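Local coordinates for cell division protein FtsZ 1 (Methanocaldococcus jannaschii, PDB 2VAP) that binds and hydrolyses GTP and, as a tubulin homologue, probably polymerises into the contractile Z ring at the future division site, at residues Ala68-Asp72 against Ala73-Ile77; Gly133-Gly136 against Thr137-Pro141; Leu160-Val163 against Met164-Lys167; Gly176-Arg179 against Leu180-His183; Ala265-Met268 against Ala269-Pro273. All coordinates share one frame; numbering follows the deposited sequence.

Contact 1: residues Ala68-Asp72 against Ala73-Ile77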
loop_
_atom_site.group_PDB
_atom_site.type_symbol
_atom_site.label_atom_id
_atom_site.label_comp_id
_atom_site.label_asym_id
_atom_site.label_seq_id
_atom_site.Cartn_x
_atom_site.Cartn_y
_atom_site.Cartn_z
ATOM N N ALA A 68 1.067 -14.380 -3.597
ATOM C CA ALA A 68 0.559 -14.689 -2.266
ATOM C C ALA A 68 1.474 -15.695 -1.583
ATOM O O ALA A 68 1.798 -16.738 -2.155
ATOM C CB ALA A 68 -0.860 -15.230 -2.348
ATOM N N ILE A 69 1.904 -15.368 -0.368
ATOM C CA ILE A 69 2.713 -16.289 0.428
ATOM C C ILE A 69 2.059 -16.564 1.781
ATOM O O ILE A 69 1.442 -15.675 2.379
ATOM C CB ILE A 69 4.194 -15.820 0.600
ATOM C CG1 ILE A 69 4.308 -14.648 1.581
ATOM C CG2 ILE A 69 4.827 -15.487 -0.762
ATOM C CD1 ILE A 69 5.704 -14.471 2.166
ATOM N N ASN A 70 2.185 -17.803 2.247
ATOM C CA ASN A 70 1.594 -18.210 3.517
ATOM C C ASN A 70 2.227 -19.488 4.040
ATOM O O ASN A 70 2.745 -20.296 3.266
ATOM C CB ASN A 70 0.080 -18.413 3.366
ATOM C CG ASN A 70 -0.692 -18.103 4.643
ATOM O OD1 ASN A 70 -0.221 -18.345 5.756
ATOM N ND2 ASN A 70 -1.894 -17.566 4.481
ATOM N N THR A 71 2.190 -19.651 5.359
ATOM C CA THR A 71 2.573 -20.900 6.010
ATOM C C THR A 71 1.368 -21.833 6.063
ATOM O O THR A 71 1.521 -23.049 6.178
ATOM C CB THR A 71 3.049 -20.662 7.454
ATOM O OG1 THR A 71 2.070 -19.887 8.156
ATOM C CG2 THR A 71 4.375 -19.925 7.475
ATOM N N ASP A 72 0.174 -21.249 5.979
ATOM C CA ASP A 72 -1.085 -21.987 6.057
ATOM C C ASP A 72 -1.558 -22.387 4.660
ATOM O O ASP A 72 -1.940 -21.534 3.854
ATOM C CB ASP A 72 -2.143 -21.133 6.774
ATOM C CG ASP A 72 -3.422 -21.902 7.083
ATOM O OD1 ASP A 72 -3.889 -22.679 6.226
ATOM O OD2 ASP A 72 -3.974 -21.710 8.187
ATOM N N ALA A 73 -1.536 -23.691 4.389
ATOM C CA ALA A 73 -1.905 -24.235 3.079
ATOM C C ALA A 73 -3.401 -24.129 2.772
ATOM O O ALA A 73 -3.794 -24.063 1.604
ATOM C CB ALA A 73 -1.438 -25.681 2.954
ATOM N N GLN A 74 -4.225 -24.120 3.818
ATOM C CA GLN A 74 -5.675 -23.998 3.661
ATOM C C GLN A 74 -6.045 -22.599 3.178
ATOM O O GLN A 74 -6.873 -22.445 2.279
ATOM C CB GLN A 74 -6.408 -24.320 4.969
ATOM C CG GLN A 74 -5.943 -25.596 5.678
ATOM C CD GLN A 74 -6.017 -26.837 4.800
ATOM O OE1 GLN A 74 -5.075 -27.627 4.747
ATOM N NE2 GLN A 74 -7.136 -27.010 4.106
ATOM N N GLN A 75 -5.416 -21.588 3.776
ATOM C CA GLN A 75 -5.621 -20.194 3.381
ATOM C C GLN A 75 -5.036 -19.904 1.997
ATOM O O GLN A 75 -5.644 -19.189 1.199
ATOM C CB GLN A 75 -5.022 -19.238 4.421
ATOM C CG GLN A 75 -5.674 -19.317 5.804
ATOM C CD GLN A 75 -5.121 -18.301 6.800
ATOM O OE1 GLN A 75 -5.820 -17.887 7.724
ATOM N NE2 GLN A 75 -3.867 -17.902 6.618
ATOM N N LEU A 76 -3.863 -20.471 1.717
ATOM C CA LEU A 76 -3.154 -20.208 0.462
ATOM C C LEU A 76 -3.863 -20.757 -0.779
ATOM O O LEU A 76 -3.907 -20.091 -1.814
ATOM C CB LEU A 76 -1.714 -20.736 0.528
ATOM C CG LEU A 76 -0.790 -20.366 -0.640
ATOM C CD1 LEU A 76 -0.447 -18.875 -0.641
ATOM C CD2 LEU A 76 0.471 -21.202 -0.601
ATOM N N ILE A 77 -4.413 -21.964 -0.675
ATOM C CA ILE A 77 -5.032 -22.623 -1.830
ATOM C C ILE A 77 -6.341 -21.961 -2.299
ATOM O O ILE A 77 -6.647 -21.974 -3.494
ATOM C CB ILE A 77 -5.154 -24.167 -1.619
ATOM C CG1 ILE A 77 -4.045 -24.898 -2.389
ATOM C CG2 ILE A 77 -6.508 -24.701 -2.071
ATOM C CD1 ILE A 77 -2.623 -24.567 -1.943
#
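Strand 68-70 and helix 73-77 run nearly antiparallel, their short axes 169° apart and 8.1 Å at closest approach, so that Asn70 and Leu76 come opposite each other across the corner. This strand-turn-helix corner opens the beta-alpha-beta unit that ends in strand 83-86 of the GTPase domain. Two polar side chains shape it. Asn70 makes an Asx turn: Asp72 N donates to Asn70 OD1 at 2.9 Å along a nearly straight line, standing above the carbonyl plane of the amide, while Thr71 N adds a weak bond to the same oxygen. Asp72 then serves as N-cap. With CG anti to the backbone N (chi1 -171°), its carboxylate swings over the first helical turn, where Asp72 OD1 takes the N-H of Gln75 at 3.1 Å from above the carboxylate plane. Gln74 N gives that oxygen a weak, bent bond of 2.8 Å. A negative charge at this place would be expected to suit the positive end of the helix. The chain of Gln75 lies against the same carboxylate, its CG 3.7 Å from Asp72 CG, and its amide plane stacks on it. Beyond the polar cap the contact turns apolar: Leu76 fills the angle between strand and helix, also touching strand 83-86 and Asn50 of helix 46-59. Thr71 faces away from the helix, its OG1 hydrogen-bonded to Thr135 OG1 beside the nucleotide. Leu76 N closes the turn on Asp72 O, and Leu76 CD1 reaches Ala68, 4.0 Å from its CB and 3.4 Å from its carbonyl O.

Contact 2: residues Gly133-Gly136 against Thr137-Pro141; sequences GGTG and TGSAP. With GDP (guanosine-5'-diphosphate), chain B.
Ser139 binds Thr135 O twice: OG donates at 2.6 Å from above the carbonyl plane, and the backbone N follows at 2.8 Å as an ordinary helical bond. Ser139 OG can fold back like this because it sits between its own N and carbonyl carbon (chi1 67°). Two residues earlier, Thr137 OG1 donates to Gly133 O at 2.8 Å, again from above the plane, and is also bonded to Gly132 N, so this hydroxyl fastens the loop to the helix. The N-H groups at the start of the helix point to GDP. Gly136 N meets O3B of GDP at 2.7 Å, while Gly134 N and Thr135 N share O1B. A water accepts from Thr137 N at 3.0 Å and donates to GDP O3B. Space is tight: a beta carbon on Gly133 would run into GDP O3A, and one on Gly138 into Gly134 O. Outward, Ala140 and Pro141 pack on Leu180 of helix 167-181, and Ser139 on Ile69. A glycine-rich loop holding phosphate at a helix N terminus, here GGGTGTG, is the signature motif of FtsZ, with a close counterpart in tubulin.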
loop_
_atom_site.group_PDB
_atom_site.type_symbol
_atom_site.label_atom_id
_atom_site.label_comp_id
_atom_site.label_asym_id
_atom_site.label_seq_id
_atom_site.Cartn_x
_atom_site.Cartn_y
_atom_site.Cartn_z
ATOM N N GLY A 133 -0.135 -10.866 13.514
ATOM C CA GLY A 133 -0.189 -12.325 13.476
ATOM C C GLY A 133 1.192 -12.950 13.449
ATOM O O GLY A 133 2.166 -12.343 13.895
ATOM N N GLY A 134 1.274 -14.168 12.923
ATOM C CA GLY A 134 2.539 -14.894 12.857
ATOM C C GLY A 134 3.202 -14.823 11.497
ATOM O O GLY A 134 4.355 -14.399 11.382
ATOM N N THR A 135 2.469 -15.236 10.468
ATOM C CA THR A 135 3.003 -15.310 9.109
ATOM C C THR A 135 3.333 -13.927 8.545
ATOM O O THR A 135 4.459 -13.688 8.110
ATOM C CB THR A 135 2.042 -16.069 8.164
ATOM O OG1 THR A 135 1.748 -17.357 8.721
ATOM C CG2 THR A 135 2.664 -16.256 6.783
ATOM N N GLY A 136 2.355 -13.024 8.565
ATOM C CA GLY A 136 2.539 -11.666 8.055
ATOM C C GLY A 136 3.649 -10.918 8.768
ATOM O O GLY A 136 4.601 -10.458 8.135
ATOM N N THR A 137 3.532 -10.819 10.089
ATOM C CA THR A 137 4.510 -10.116 10.923
ATOM C C THR A 137 5.927 -10.660 10.730
ATOM O O THR A 137 6.892 -9.894 10.684
ATOM C CB THR A 137 4.137 -10.204 12.420
ATOM O OG1 THR A 137 2.736 -9.951 12.586
ATOM C CG2 THR A 137 4.927 -9.193 13.233
ATOM N N GLY A 138 6.041 -11.979 10.613
ATOM C CA GLY A 138 7.336 -12.632 10.464
ATOM C C GLY A 138 7.928 -12.557 9.069
ATOM O O GLY A 138 9.120 -12.285 8.912
ATOM N N SER A 139 7.096 -12.792 8.056
ATOM C CA SER A 139 7.575 -12.920 6.676
ATOM C C SER A 139 7.744 -11.591 5.937
ATOM O O SER A 139 8.620 -11.469 5.081
ATOM C CB SER A 139 6.672 -13.856 5.869
ATOM O OG SER A 139 5.386 -13.294 5.680
ATOM N N ALA A 140 6.908 -10.606 6.264
ATOM C CA ALA A 140 6.943 -9.306 5.580
ATOM C C ALA A 140 8.332 -8.644 5.545
ATOM O O ALA A 140 8.772 -8.226 4.471
ATOM C CB ALA A 140 5.887 -8.347 6.152
ATOM N N PRO A 141 9.030 -8.554 6.703
ATOM C CA PRO A 141 10.389 -7.989 6.694
ATOM C C PRO A 141 11.395 -8.807 5.881
ATOM O O PRO A 141 12.338 -8.238 5.330
ATOM C CB PRO A 141 10.782 -7.991 8.178
ATOM C CG PRO A 141 9.494 -8.056 8.918
ATOM C CD PRO A 141 8.624 -8.923 8.072
HETATM P PB GDP B . -1.248 -14.290 10.017
HETATM O O1B GDP B . -0.563 -15.157 11.044
HETATM O O2B GDP B . -1.854 -15.164 8.944
HETATM O O3B GDP B . -0.237 -13.351 9.406
HETATM O O3A GDP B . -2.395 -13.452 10.773
HETATM P PA GDP B . -3.629 -12.735 10.025
HETATM O O1A GDP B . -3.240 -12.207 8.667
HETATM O O2A GDP B . -4.825 -13.654 9.942
HETATM O "O5'" GDP B . -3.959 -11.517 11.019
HETATM C "C5'" GDP B . -2.953 -10.559 11.336
HETATM C "C4'" GDP B . -3.605 -9.206 11.566
HETATM O "O4'" GDP B . -4.345 -8.815 10.406
HETATM C "C3'" GDP B . -4.600 -9.251 12.714
HETATM O "O3'" GDP B . -3.991 -8.867 13.951
HETATM C "C2'" GDP B . -5.705 -8.306 12.285
HETATM O "O2'" GDP B . -5.445 -6.983 12.760
HETATM C "C1'" GDP B . -5.628 -8.295 10.768
HETATM N N9 GDP B . -6.701 -9.120 10.147
HETATM C C8 GDP B . -7.154 -10.329 10.543
HETATM N N7 GDP B . -8.141 -10.779 9.723
HETATM C C5 GDP B . -8.330 -9.843 8.773
HETATM C C6 GDP B . -9.211 -9.668 7.591
HETATM O O6 GDP B . -10.049 -10.542 7.278
HETATM N N1 GDP B . -9.083 -8.541 6.868
HETATM C C2 GDP B . -8.189 -7.580 7.179
HETATM N N2 GDP B . -8.113 -6.470 6.405
HETATM N N3 GDP B . -7.354 -7.676 8.245
HETATM C C4 GDP B . -7.378 -8.759 9.059
HETATM O O HOH W 1 0.578 -11.052 10.637
#

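Contact 3: residues Leu160-Val163 against Met164-Lys167. With GDP (guanosine-5'-diphosphate), chain B.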
loop_
_atom_site.group_PDB
_atom_site.type_symbol
_atom_site.label_atom_id
_atom_site.label_comp_id
_atom_site.label_asym_id
_atom_site.label_seq_id
_atom_site.Cartn_x
_atom_site.Cartn_y
_atom_site.Cartn_z
ATOM N N LEU A 160 -1.868 -1.950 11.361
ATOM C CA LEU A 160 -1.692 -2.292 12.766
ATOM C C LEU A 160 -3.050 -2.737 13.308
ATOM O O LEU A 160 -4.080 -2.223 12.872
ATOM C CB LEU A 160 -1.157 -1.096 13.558
ATOM C CG LEU A 160 0.258 -0.599 13.240
ATOM C CD1 LEU A 160 0.542 0.682 14.003
ATOM C CD2 LEU A 160 1.320 -1.653 13.546
ATOM N N PRO A 161 -3.060 -3.698 14.252
ATOM C CA PRO A 161 -4.314 -4.290 14.729
ATOM C C PRO A 161 -5.212 -3.327 15.510
ATOM O O PRO A 161 -4.749 -2.284 15.980
ATOM C CB PRO A 161 -3.837 -5.424 15.646
ATOM C CG PRO A 161 -2.489 -5.009 16.091
ATOM C CD PRO A 161 -1.888 -4.289 14.924
ATOM N N PHE A 162 -6.490 -3.685 15.628
ATOM C CA PHE A 162 -7.430 -2.977 16.494
ATOM C C PHE A 162 -7.028 -3.188 17.950
ATOM O O PHE A 162 -6.465 -4.228 18.296
ATOM C CB PHE A 162 -8.853 -3.505 16.296
ATOM C CG PHE A 162 -9.407 -3.296 14.912
ATOM C CD1 PHE A 162 -10.007 -2.091 14.562
ATOM C CD2 PHE A 162 -9.354 -4.316 13.968
ATOM C CE1 PHE A 162 -10.540 -1.900 13.286
ATOM C CE2 PHE A 162 -9.882 -4.133 12.689
ATOM C CZ PHE A 162 -10.474 -2.922 12.349
ATOM N N VAL A 163 -7.332 -2.210 18.803
ATOM C CA VAL A 163 -7.019 -2.309 20.232
ATOM C C VAL A 163 -7.682 -3.532 20.882
ATOM O O VAL A 163 -7.078 -4.188 21.734
ATOM C CB VAL A 163 -7.375 -1.000 20.995
ATOM C CG1 VAL A 163 -7.329 -1.208 22.506
ATOM C CG2 VAL A 163 -6.423 0.121 20.594
ATOM N N MET A 164 -8.905 -3.849 20.458
ATOM C CA MET A 164 -9.653 -4.970 21.040
ATOM C C MET A 164 -9.040 -6.346 20.740
ATOM O O MET A 164 -9.455 -7.355 21.315
ATOM C CB MET A 164 -11.136 -4.921 20.641
ATOM C CG MET A 164 -11.446 -5.343 19.213
ATOM S SD MET A 164 -13.217 -5.584 18.956
ATOM C CE MET A 164 -13.789 -3.891 18.890
ATOM N N GLU A 165 -8.050 -6.376 19.848
ATOM C CA GLU A 165 -7.324 -7.610 19.536
ATOM C C GLU A 165 -6.332 -7.990 20.637
ATOM O O GLU A 165 -5.883 -9.137 20.703
ATOM C CB GLU A 165 -6.606 -7.499 18.190
ATOM C CG GLU A 165 -7.534 -7.329 16.998
ATOM C CD GLU A 165 -6.807 -7.468 15.679
ATOM O OE1 GLU A 165 -6.156 -8.515 15.473
ATOM O OE2 GLU A 165 -6.888 -6.537 14.850
ATOM N N GLY A 166 -5.985 -7.027 21.489
ATOM C CA GLY A 166 -5.148 -7.294 22.656
ATOM C C GLY A 166 -3.735 -6.746 22.585
ATOM O O GLY A 166 -3.271 -6.318 21.523
ATOM N N LYS A 167 -3.054 -6.778 23.728
ATOM C CA LYS A 167 -1.712 -6.213 23.873
ATOM C C LYS A 167 -0.633 -7.019 23.151
ATOM O O LYS A 167 0.310 -6.443 22.607
ATOM C CB LYS A 167 -1.347 -6.070 25.355
ATOM C CG LYS A 167 -2.219 -5.088 26.127
ATOM C CD LYS A 167 -1.844 -5.057 27.600
ATOM C CE LYS A 167 -2.761 -4.134 28.384
ATOM N NZ LYS A 167 -2.403 -4.090 29.828
HETATM P PB GDP B . -1.248 -14.290 10.017
HETATM O O1B GDP B . -0.563 -15.157 11.044
HETATM O O2B GDP B . -1.854 -15.164 8.944
HETATM O O3B GDP B . -0.237 -13.351 9.406
HETATM O O3A GDP B . -2.395 -13.452 10.773
HETATM P PA GDP B . -3.629 -12.735 10.025
HETATM O O1A GDP B . -3.240 -12.207 8.667
HETATM O O2A GDP B . -4.825 -13.654 9.942
HETATM O "O5'" GDP B . -3.959 -11.517 11.019
HETATM C "C5'" GDP B . -2.953 -10.559 11.336
HETATM C "C4'" GDP B . -3.605 -9.206 11.566
HETATM O "O4'" GDP B . -4.345 -8.815 10.406
HETATM C "C3'" GDP B . -4.600 -9.251 12.714
HETATM O "O3'" GDP B . -3.991 -8.867 13.951
HETATM C "C2'" GDP B . -5.705 -8.306 12.285
HETATM O "O2'" GDP B . -5.445 -6.983 12.760
HETATM C "C1'" GDP B . -5.628 -8.295 10.768
HETATM N N9 GDP B . -6.701 -9.120 10.147
HETATM C C8 GDP B . -7.154 -10.329 10.543
HETATM N N7 GDP B . -8.141 -10.779 9.723
HETATM C C5 GDP B . -8.330 -9.843 8.773
HETATM C C6 GDP B . -9.211 -9.668 7.591
HETATM O O6 GDP B . -10.049 -10.542 7.278
HETATM N N1 GDP B . -9.083 -8.541 6.868
HETATM C C2 GDP B . -8.189 -7.580 7.179
HETATM N N2 GDP B . -8.113 -6.470 6.405
HETATM N N3 GDP B . -7.354 -7.676 8.245
HETATM C C4 GDP B . -7.378 -8.759 9.059
HETATM O O HOH W 2 -4.047 -4.430 19.562
#
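Glu165 and Phe162 meet where the loop after strand 153-160 doubles back beside the ribose of GDP. The tight part centres on Glu165 OE2, which accepts from Phe162 N at 3.0 Å, the donor lying above the carboxylate plane, and from GDP O2' at 2.6 Å. Pro161 CB presses on the same oxygen at 3.3 Å, and the Phe162 ring offers it an edge, CD2 lying 3.4 Å from Glu165 OE2. Glu165 OE1 takes GDP O3' at 2.7 Å. The chain, extended beyond CG, carries the carboxylate out to the sugar, while Phe162 buries its ring against Phe196 and Phe208. The other side is looser and faces solvent. Val163 and Met164 are exposed, and Met164 CG only grazes Phe162 CB at 4.3 Å. There the turn is held by backbone bonds, Glu165 N to Phe162 O and Gly166 N to Val163 O, and by a water that donates to both Phe162 O and Gly166 O. With an alanine replacing Glu165, both ribose hydroxyls and Phe162 N are likely to lose the carboxylate that takes all three. Each carboxylate oxygen pairs with one sugar hydroxyl, which is consistent with recognition of a ribonucleotide through its 2',3'-diol.

Contact 4: residues Gly176-Arg179 against Leu180-His183; sequences GLER and LKQH
Glu178 and Lys181 lie side by side on the outer surface near the end of helix 167-181, the helical crossover of the beta-alpha-beta unit between strands 153-160 and 186-191. Their salt bridge is loose, a weak hydrogen bond of 3.3 Å from Lys181 NZ to Glu178 OE1. Both chains leave with CG anti to the backbone N; Glu178 then bends at chi2 (66°) and Lys181 at chi3 (80°), which brings the charged ends together, Lys181 CE also lying 3.5 Å from Glu178 OE1. Lys181 has a second partner, a cation-pi contact with Phe346. Lys181 would probably lose its carboxylate mate if Glu178 gave way to an alanine, its ammonium group becoming freer to turn about the bent chain. Under this surface pair the helical bonds set the spacing, Leu180 N to Gly176 O at 2.9 Å and Lys181 N to Leu177 O at 3.1 Å. Leu177 and Leu180 face inward onto strands 153-160 and 186-191, and Leu180 CB rests on Gly176 O. On another side Arg179 bends at chi3, so that Gly176 CA lies over one face of the guanidinium, toward its rim and 3.6 Å above the plane; Arg179 NH2 is bonded to Thr137 O of helix 135-149. Gln182 N makes a weak, bent bond to Arg179 O, and His183 N binds Leu180 O instead of reaching back a full turn. The His183 ring leans toward helix 135-149, touching Ala144 and Glu145, with the CB of Gln182 over one face and His183 CD2 3.3 Å from Arg179 O.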
loop_
_atom_site.group_PDB
_atom_site.type_symbol
_atom_site.label_atom_id
_atom_site.label_comp_id
_atom_site.label_asym_id
_atom_site.label_seq_id
_atom_site.Cartn_x
_atom_site.Cartn_y
_atom_site.Cartn_z
ATOM N N GLY A 176 7.354 -6.119 14.456
ATOM C CA GLY A 176 7.398 -6.362 13.014
ATOM C C GLY A 176 7.555 -5.085 12.209
ATOM O O GLY A 176 8.230 -5.074 11.177
ATOM N N LEU A 177 6.929 -4.010 12.683
ATOM C CA LEU A 177 7.029 -2.699 12.044
ATOM C C LEU A 177 8.458 -2.156 12.128
ATOM O O LEU A 177 8.945 -1.526 11.185
ATOM C CB LEU A 177 6.039 -1.717 12.681
ATOM C CG LEU A 177 5.710 -0.409 11.952
ATOM C CD1 LEU A 177 4.925 -0.658 10.669
ATOM C CD2 LEU A 177 4.930 0.513 12.876
ATOM N N GLU A 178 9.118 -2.414 13.257
ATOM C CA GLU A 178 10.515 -2.027 13.460
ATOM C C GLU A 178 11.447 -2.783 12.509
ATOM O O GLU A 178 12.392 -2.203 11.968
ATOM C CB GLU A 178 10.927 -2.258 14.921
ATOM C CG GLU A 178 12.324 -1.748 15.291
ATOM C CD GLU A 178 12.451 -0.232 15.234
ATOM O OE1 GLU A 178 13.507 0.255 14.779
ATOM O OE2 GLU A 178 11.501 0.473 15.640
ATOM N N ARG A 179 11.172 -4.072 12.307
ATOM C CA ARG A 179 11.955 -4.901 11.387
ATOM C C ARG A 179 11.742 -4.496 9.926
ATOM O O ARG A 179 12.686 -4.510 9.133
ATOM C CB ARG A 179 11.643 -6.388 11.578
ATOM C CG ARG A 179 12.069 -6.954 12.930
ATOM C CD ARG A 179 12.040 -8.480 12.947
ATOM N NE ARG A 179 10.732 -9.030 12.592
ATOM C CZ ARG A 179 9.742 -9.255 13.452
ATOM N NH1 ARG A 179 9.889 -8.979 14.743
ATOM N NH2 ARG A 179 8.595 -9.759 13.018
ATOM N N LEU A 180 10.504 -4.140 9.583
ATOM C CA LEU A 180 10.170 -3.655 8.240
ATOM C C LEU A 180 10.894 -2.354 7.903
ATOM O O LEU A 180 11.388 -2.186 6.787
ATOM C CB LEU A 180 8.657 -3.454 8.086
ATOM C CG LEU A 180 7.788 -4.613 7.590
ATOM C CD1 LEU A 180 6.316 -4.249 7.720
ATOM C CD2 LEU A 180 8.121 -4.990 6.149
ATOM N N LYS A 181 10.954 -1.449 8.880
ATOM C CA LYS A 181 11.600 -0.143 8.732
ATOM C C LYS A 181 13.063 -0.261 8.290
ATOM O O LYS A 181 13.585 0.619 7.603
ATOM C CB LYS A 181 11.507 0.635 10.050
ATOM C CG LYS A 181 11.874 2.114 9.953
ATOM C CD LYS A 181 11.777 2.813 11.305
ATOM C CE LYS A 181 12.998 2.542 12.178
ATOM N NZ LYS A 181 12.909 3.245 13.487
ATOM N N GLN A 182 13.707 -1.358 8.681
ATOM C CA GLN A 182 15.107 -1.608 8.340
ATOM C C GLN A 182 15.298 -2.014 6.876
ATOM O O GLN A 182 16.410 -1.931 6.347
ATOM C CB GLN A 182 15.700 -2.684 9.261
ATOM C CG GLN A 182 15.644 -2.359 10.755
ATOM C CD GLN A 182 16.535 -1.191 11.153
ATOM O OE1 GLN A 182 17.653 -1.043 10.654
ATOM N NE2 GLN A 182 16.044 -0.360 12.064
ATOM N N HIS A 183 14.215 -2.446 6.227
ATOM C CA HIS A 183 14.291 -3.007 4.876
ATOM C C HIS A 183 13.278 -2.417 3.890
ATOM O O HIS A 183 12.962 -3.040 2.872
ATOM C CB HIS A 183 14.130 -4.533 4.924
ATOM C CG HIS A 183 15.101 -5.220 5.835
ATOM N ND1 HIS A 183 16.429 -5.393 5.512
ATOM C CD2 HIS A 183 14.933 -5.779 7.057
ATOM C CE1 HIS A 183 17.039 -6.027 6.497
ATOM N NE2 HIS A 183 16.154 -6.273 7.446
#

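Contact 5: residues Ala265-Met268 against Ala269-Pro273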
loop_
_atom_site.group_PDB
_atom_site.type_symbol
_atom_site.label_atom_id
_atom_site.label_comp_id
_atom_site.label_asym_id
_atom_site.label_seq_id
_atom_site.Cartn_x
_atom_site.Cartn_y
_atom_site.Cartn_z
ATOM N N ALA A 265 -13.896 16.106 -1.312
ATOM C CA ALA A 265 -13.093 14.881 -1.300
ATOM C C ALA A 265 -11.700 15.104 -0.711
ATOM O O ALA A 265 -11.236 14.306 0.107
ATOM C CB ALA A 265 -12.997 14.279 -2.699
ATOM N N VAL A 266 -11.038 16.186 -1.124
ATOM C CA VAL A 266 -9.703 16.509 -0.612
ATOM C C VAL A 266 -9.741 16.945 0.860
ATOM O O VAL A 266 -8.831 16.626 1.628
ATOM C CB VAL A 266 -8.946 17.540 -1.513
ATOM C CG1 VAL A 266 -9.626 18.909 -1.508
ATOM C CG2 VAL A 266 -7.488 17.660 -1.092
ATOM N N SER A 267 -10.803 17.654 1.243
ATOM C CA SER A 267 -11.011 18.055 2.635
ATOM C C SER A 267 -11.154 16.825 3.531
ATOM O O SER A 267 -10.538 16.751 4.596
ATOM C CB SER A 267 -12.243 18.955 2.763
ATOM O OG SER A 267 -12.450 19.353 4.108
ATOM N N MET A 268 -11.955 15.862 3.077
ATOM C CA MET A 268 -12.159 14.603 3.793
ATOM C C MET A 268 -10.860 13.798 3.896
ATOM O O MET A 268 -10.572 13.209 4.939
ATOM C CB MET A 268 -13.260 13.774 3.120
ATOM C CG MET A 268 -13.683 12.527 3.892
ATOM S SD MET A 268 -14.907 11.528 3.019
ATOM C CE MET A 268 -16.386 12.516 3.245
ATOM N N ALA A 269 -10.081 13.791 2.814
ATOM C CA ALA A 269 -8.795 13.091 2.778
ATOM C C ALA A 269 -7.777 13.692 3.751
ATOM O O ALA A 269 -7.101 12.961 4.476
ATOM C CB ALA A 269 -8.236 13.072 1.358
ATOM N N LEU A 270 -7.678 15.021 3.765
ATOM C CA LEU A 270 -6.754 15.728 4.657
ATOM C C LEU A 270 -7.137 15.592 6.131
ATOM O O LEU A 270 -6.269 15.590 7.007
ATOM C CB LEU A 270 -6.651 17.208 4.269
ATOM C CG LEU A 270 -5.799 17.552 3.043
ATOM C CD1 LEU A 270 -6.196 18.904 2.465
ATOM C CD2 LEU A 270 -4.310 17.522 3.376
ATOM N N ASN A 271 -8.438 15.472 6.391
ATOM C CA ASN A 271 -8.956 15.322 7.750
ATOM C C ASN A 271 -9.232 13.864 8.135
ATOM O O ASN A 271 -9.869 13.597 9.158
ATOM C CB ASN A 271 -10.221 16.169 7.931
ATOM C CG ASN A 271 -9.936 17.662 7.918
ATOM O OD1 ASN A 271 -10.418 18.388 7.048
ATOM N ND2 ASN A 271 -9.149 18.127 8.883
ATOM N N SER A 272 -8.746 12.930 7.318
ATOM C CA SER A 272 -8.966 11.500 7.553
ATOM C C SER A 272 -8.347 11.029 8.870
ATOM O O SER A 272 -7.211 11.393 9.184
ATOM C CB SER A 272 -8.416 10.668 6.391
ATOM O OG SER A 272 -8.562 9.279 6.642
ATOM N N PRO A 273 -9.101 10.223 9.648
ATOM C CA PRO A 273 -8.580 9.620 10.879
ATOM C C PRO A 273 -7.350 8.745 10.634
ATOM O O PRO A 273 -6.531 8.572 11.538
ATOM C CB PRO A 273 -9.751 8.760 11.369
ATOM C CG PRO A 273 -10.956 9.385 10.766
ATOM C CD PRO A 273 -10.510 9.854 9.418
#
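Val266 and Leu270 lie side by side one turn apart, pointing the same way, with Val266 CG2 4.0 Å from Leu270 CD1. Val266 sets CG1 between its N and carbonyl carbon (chi1 66°), a place rarely taken by helical valines, and CG2 is thereby carried anti to the N, where it meets the leucine. Leu270 has CG anti to its carbonyl carbon (chi1 -77°), which folds the branch back over the helix: CD1 comes within 3.6 Å of Val266 O, and Leu270 CB rests near the same oxygen. That carbonyl still takes its helical bond from Leu270 N at 2.9 Å. The pair belongs to helix 261-270 of the C-terminal domain, which packs on helix 297-310 and on the mixed sheet. Val266 faces Val303, Thr306 and Val307 of that helix, while Ala265 and Ala269 turn to Val333 of strand 331-338. Ser267 and Met268 lie toward solvent. Asn271 is the first residue to leave helical angles; its N still closes on Ser267 O at 3.0 Å, and its CB sits 3.4 Å from the same Ser267 O. Ser272 follows with OG anti to the backbone N, accepting from Leu274 N as in an ST turn, while Ser272 CB lies 3.6 Å from Met268 O.

In the fold
All five contacts are local, each in one continuous stretch; they follow in series, none nesting or crossing. Contact 1 closes the corner after strand 64-70. Contact 2 starts helix 135-149 on the beta phosphate of GDP and touches contact 1 through the two threonine hydroxyls. Contact 3, in the loop between strand 153-160 and helix 167-181, reaches the same nucleotide at its ribose, the centres of contacts 2 and 3 about 16 Å apart. Contact 4 lies in the C-terminal part of that helix, packing on contact 2 and, through a leucine pair, on contact 3. These four knit the GTPase domain; contact 5 ends helix 261-270 in the C-terminal domain, its centre about 31 Å from that of contact 2.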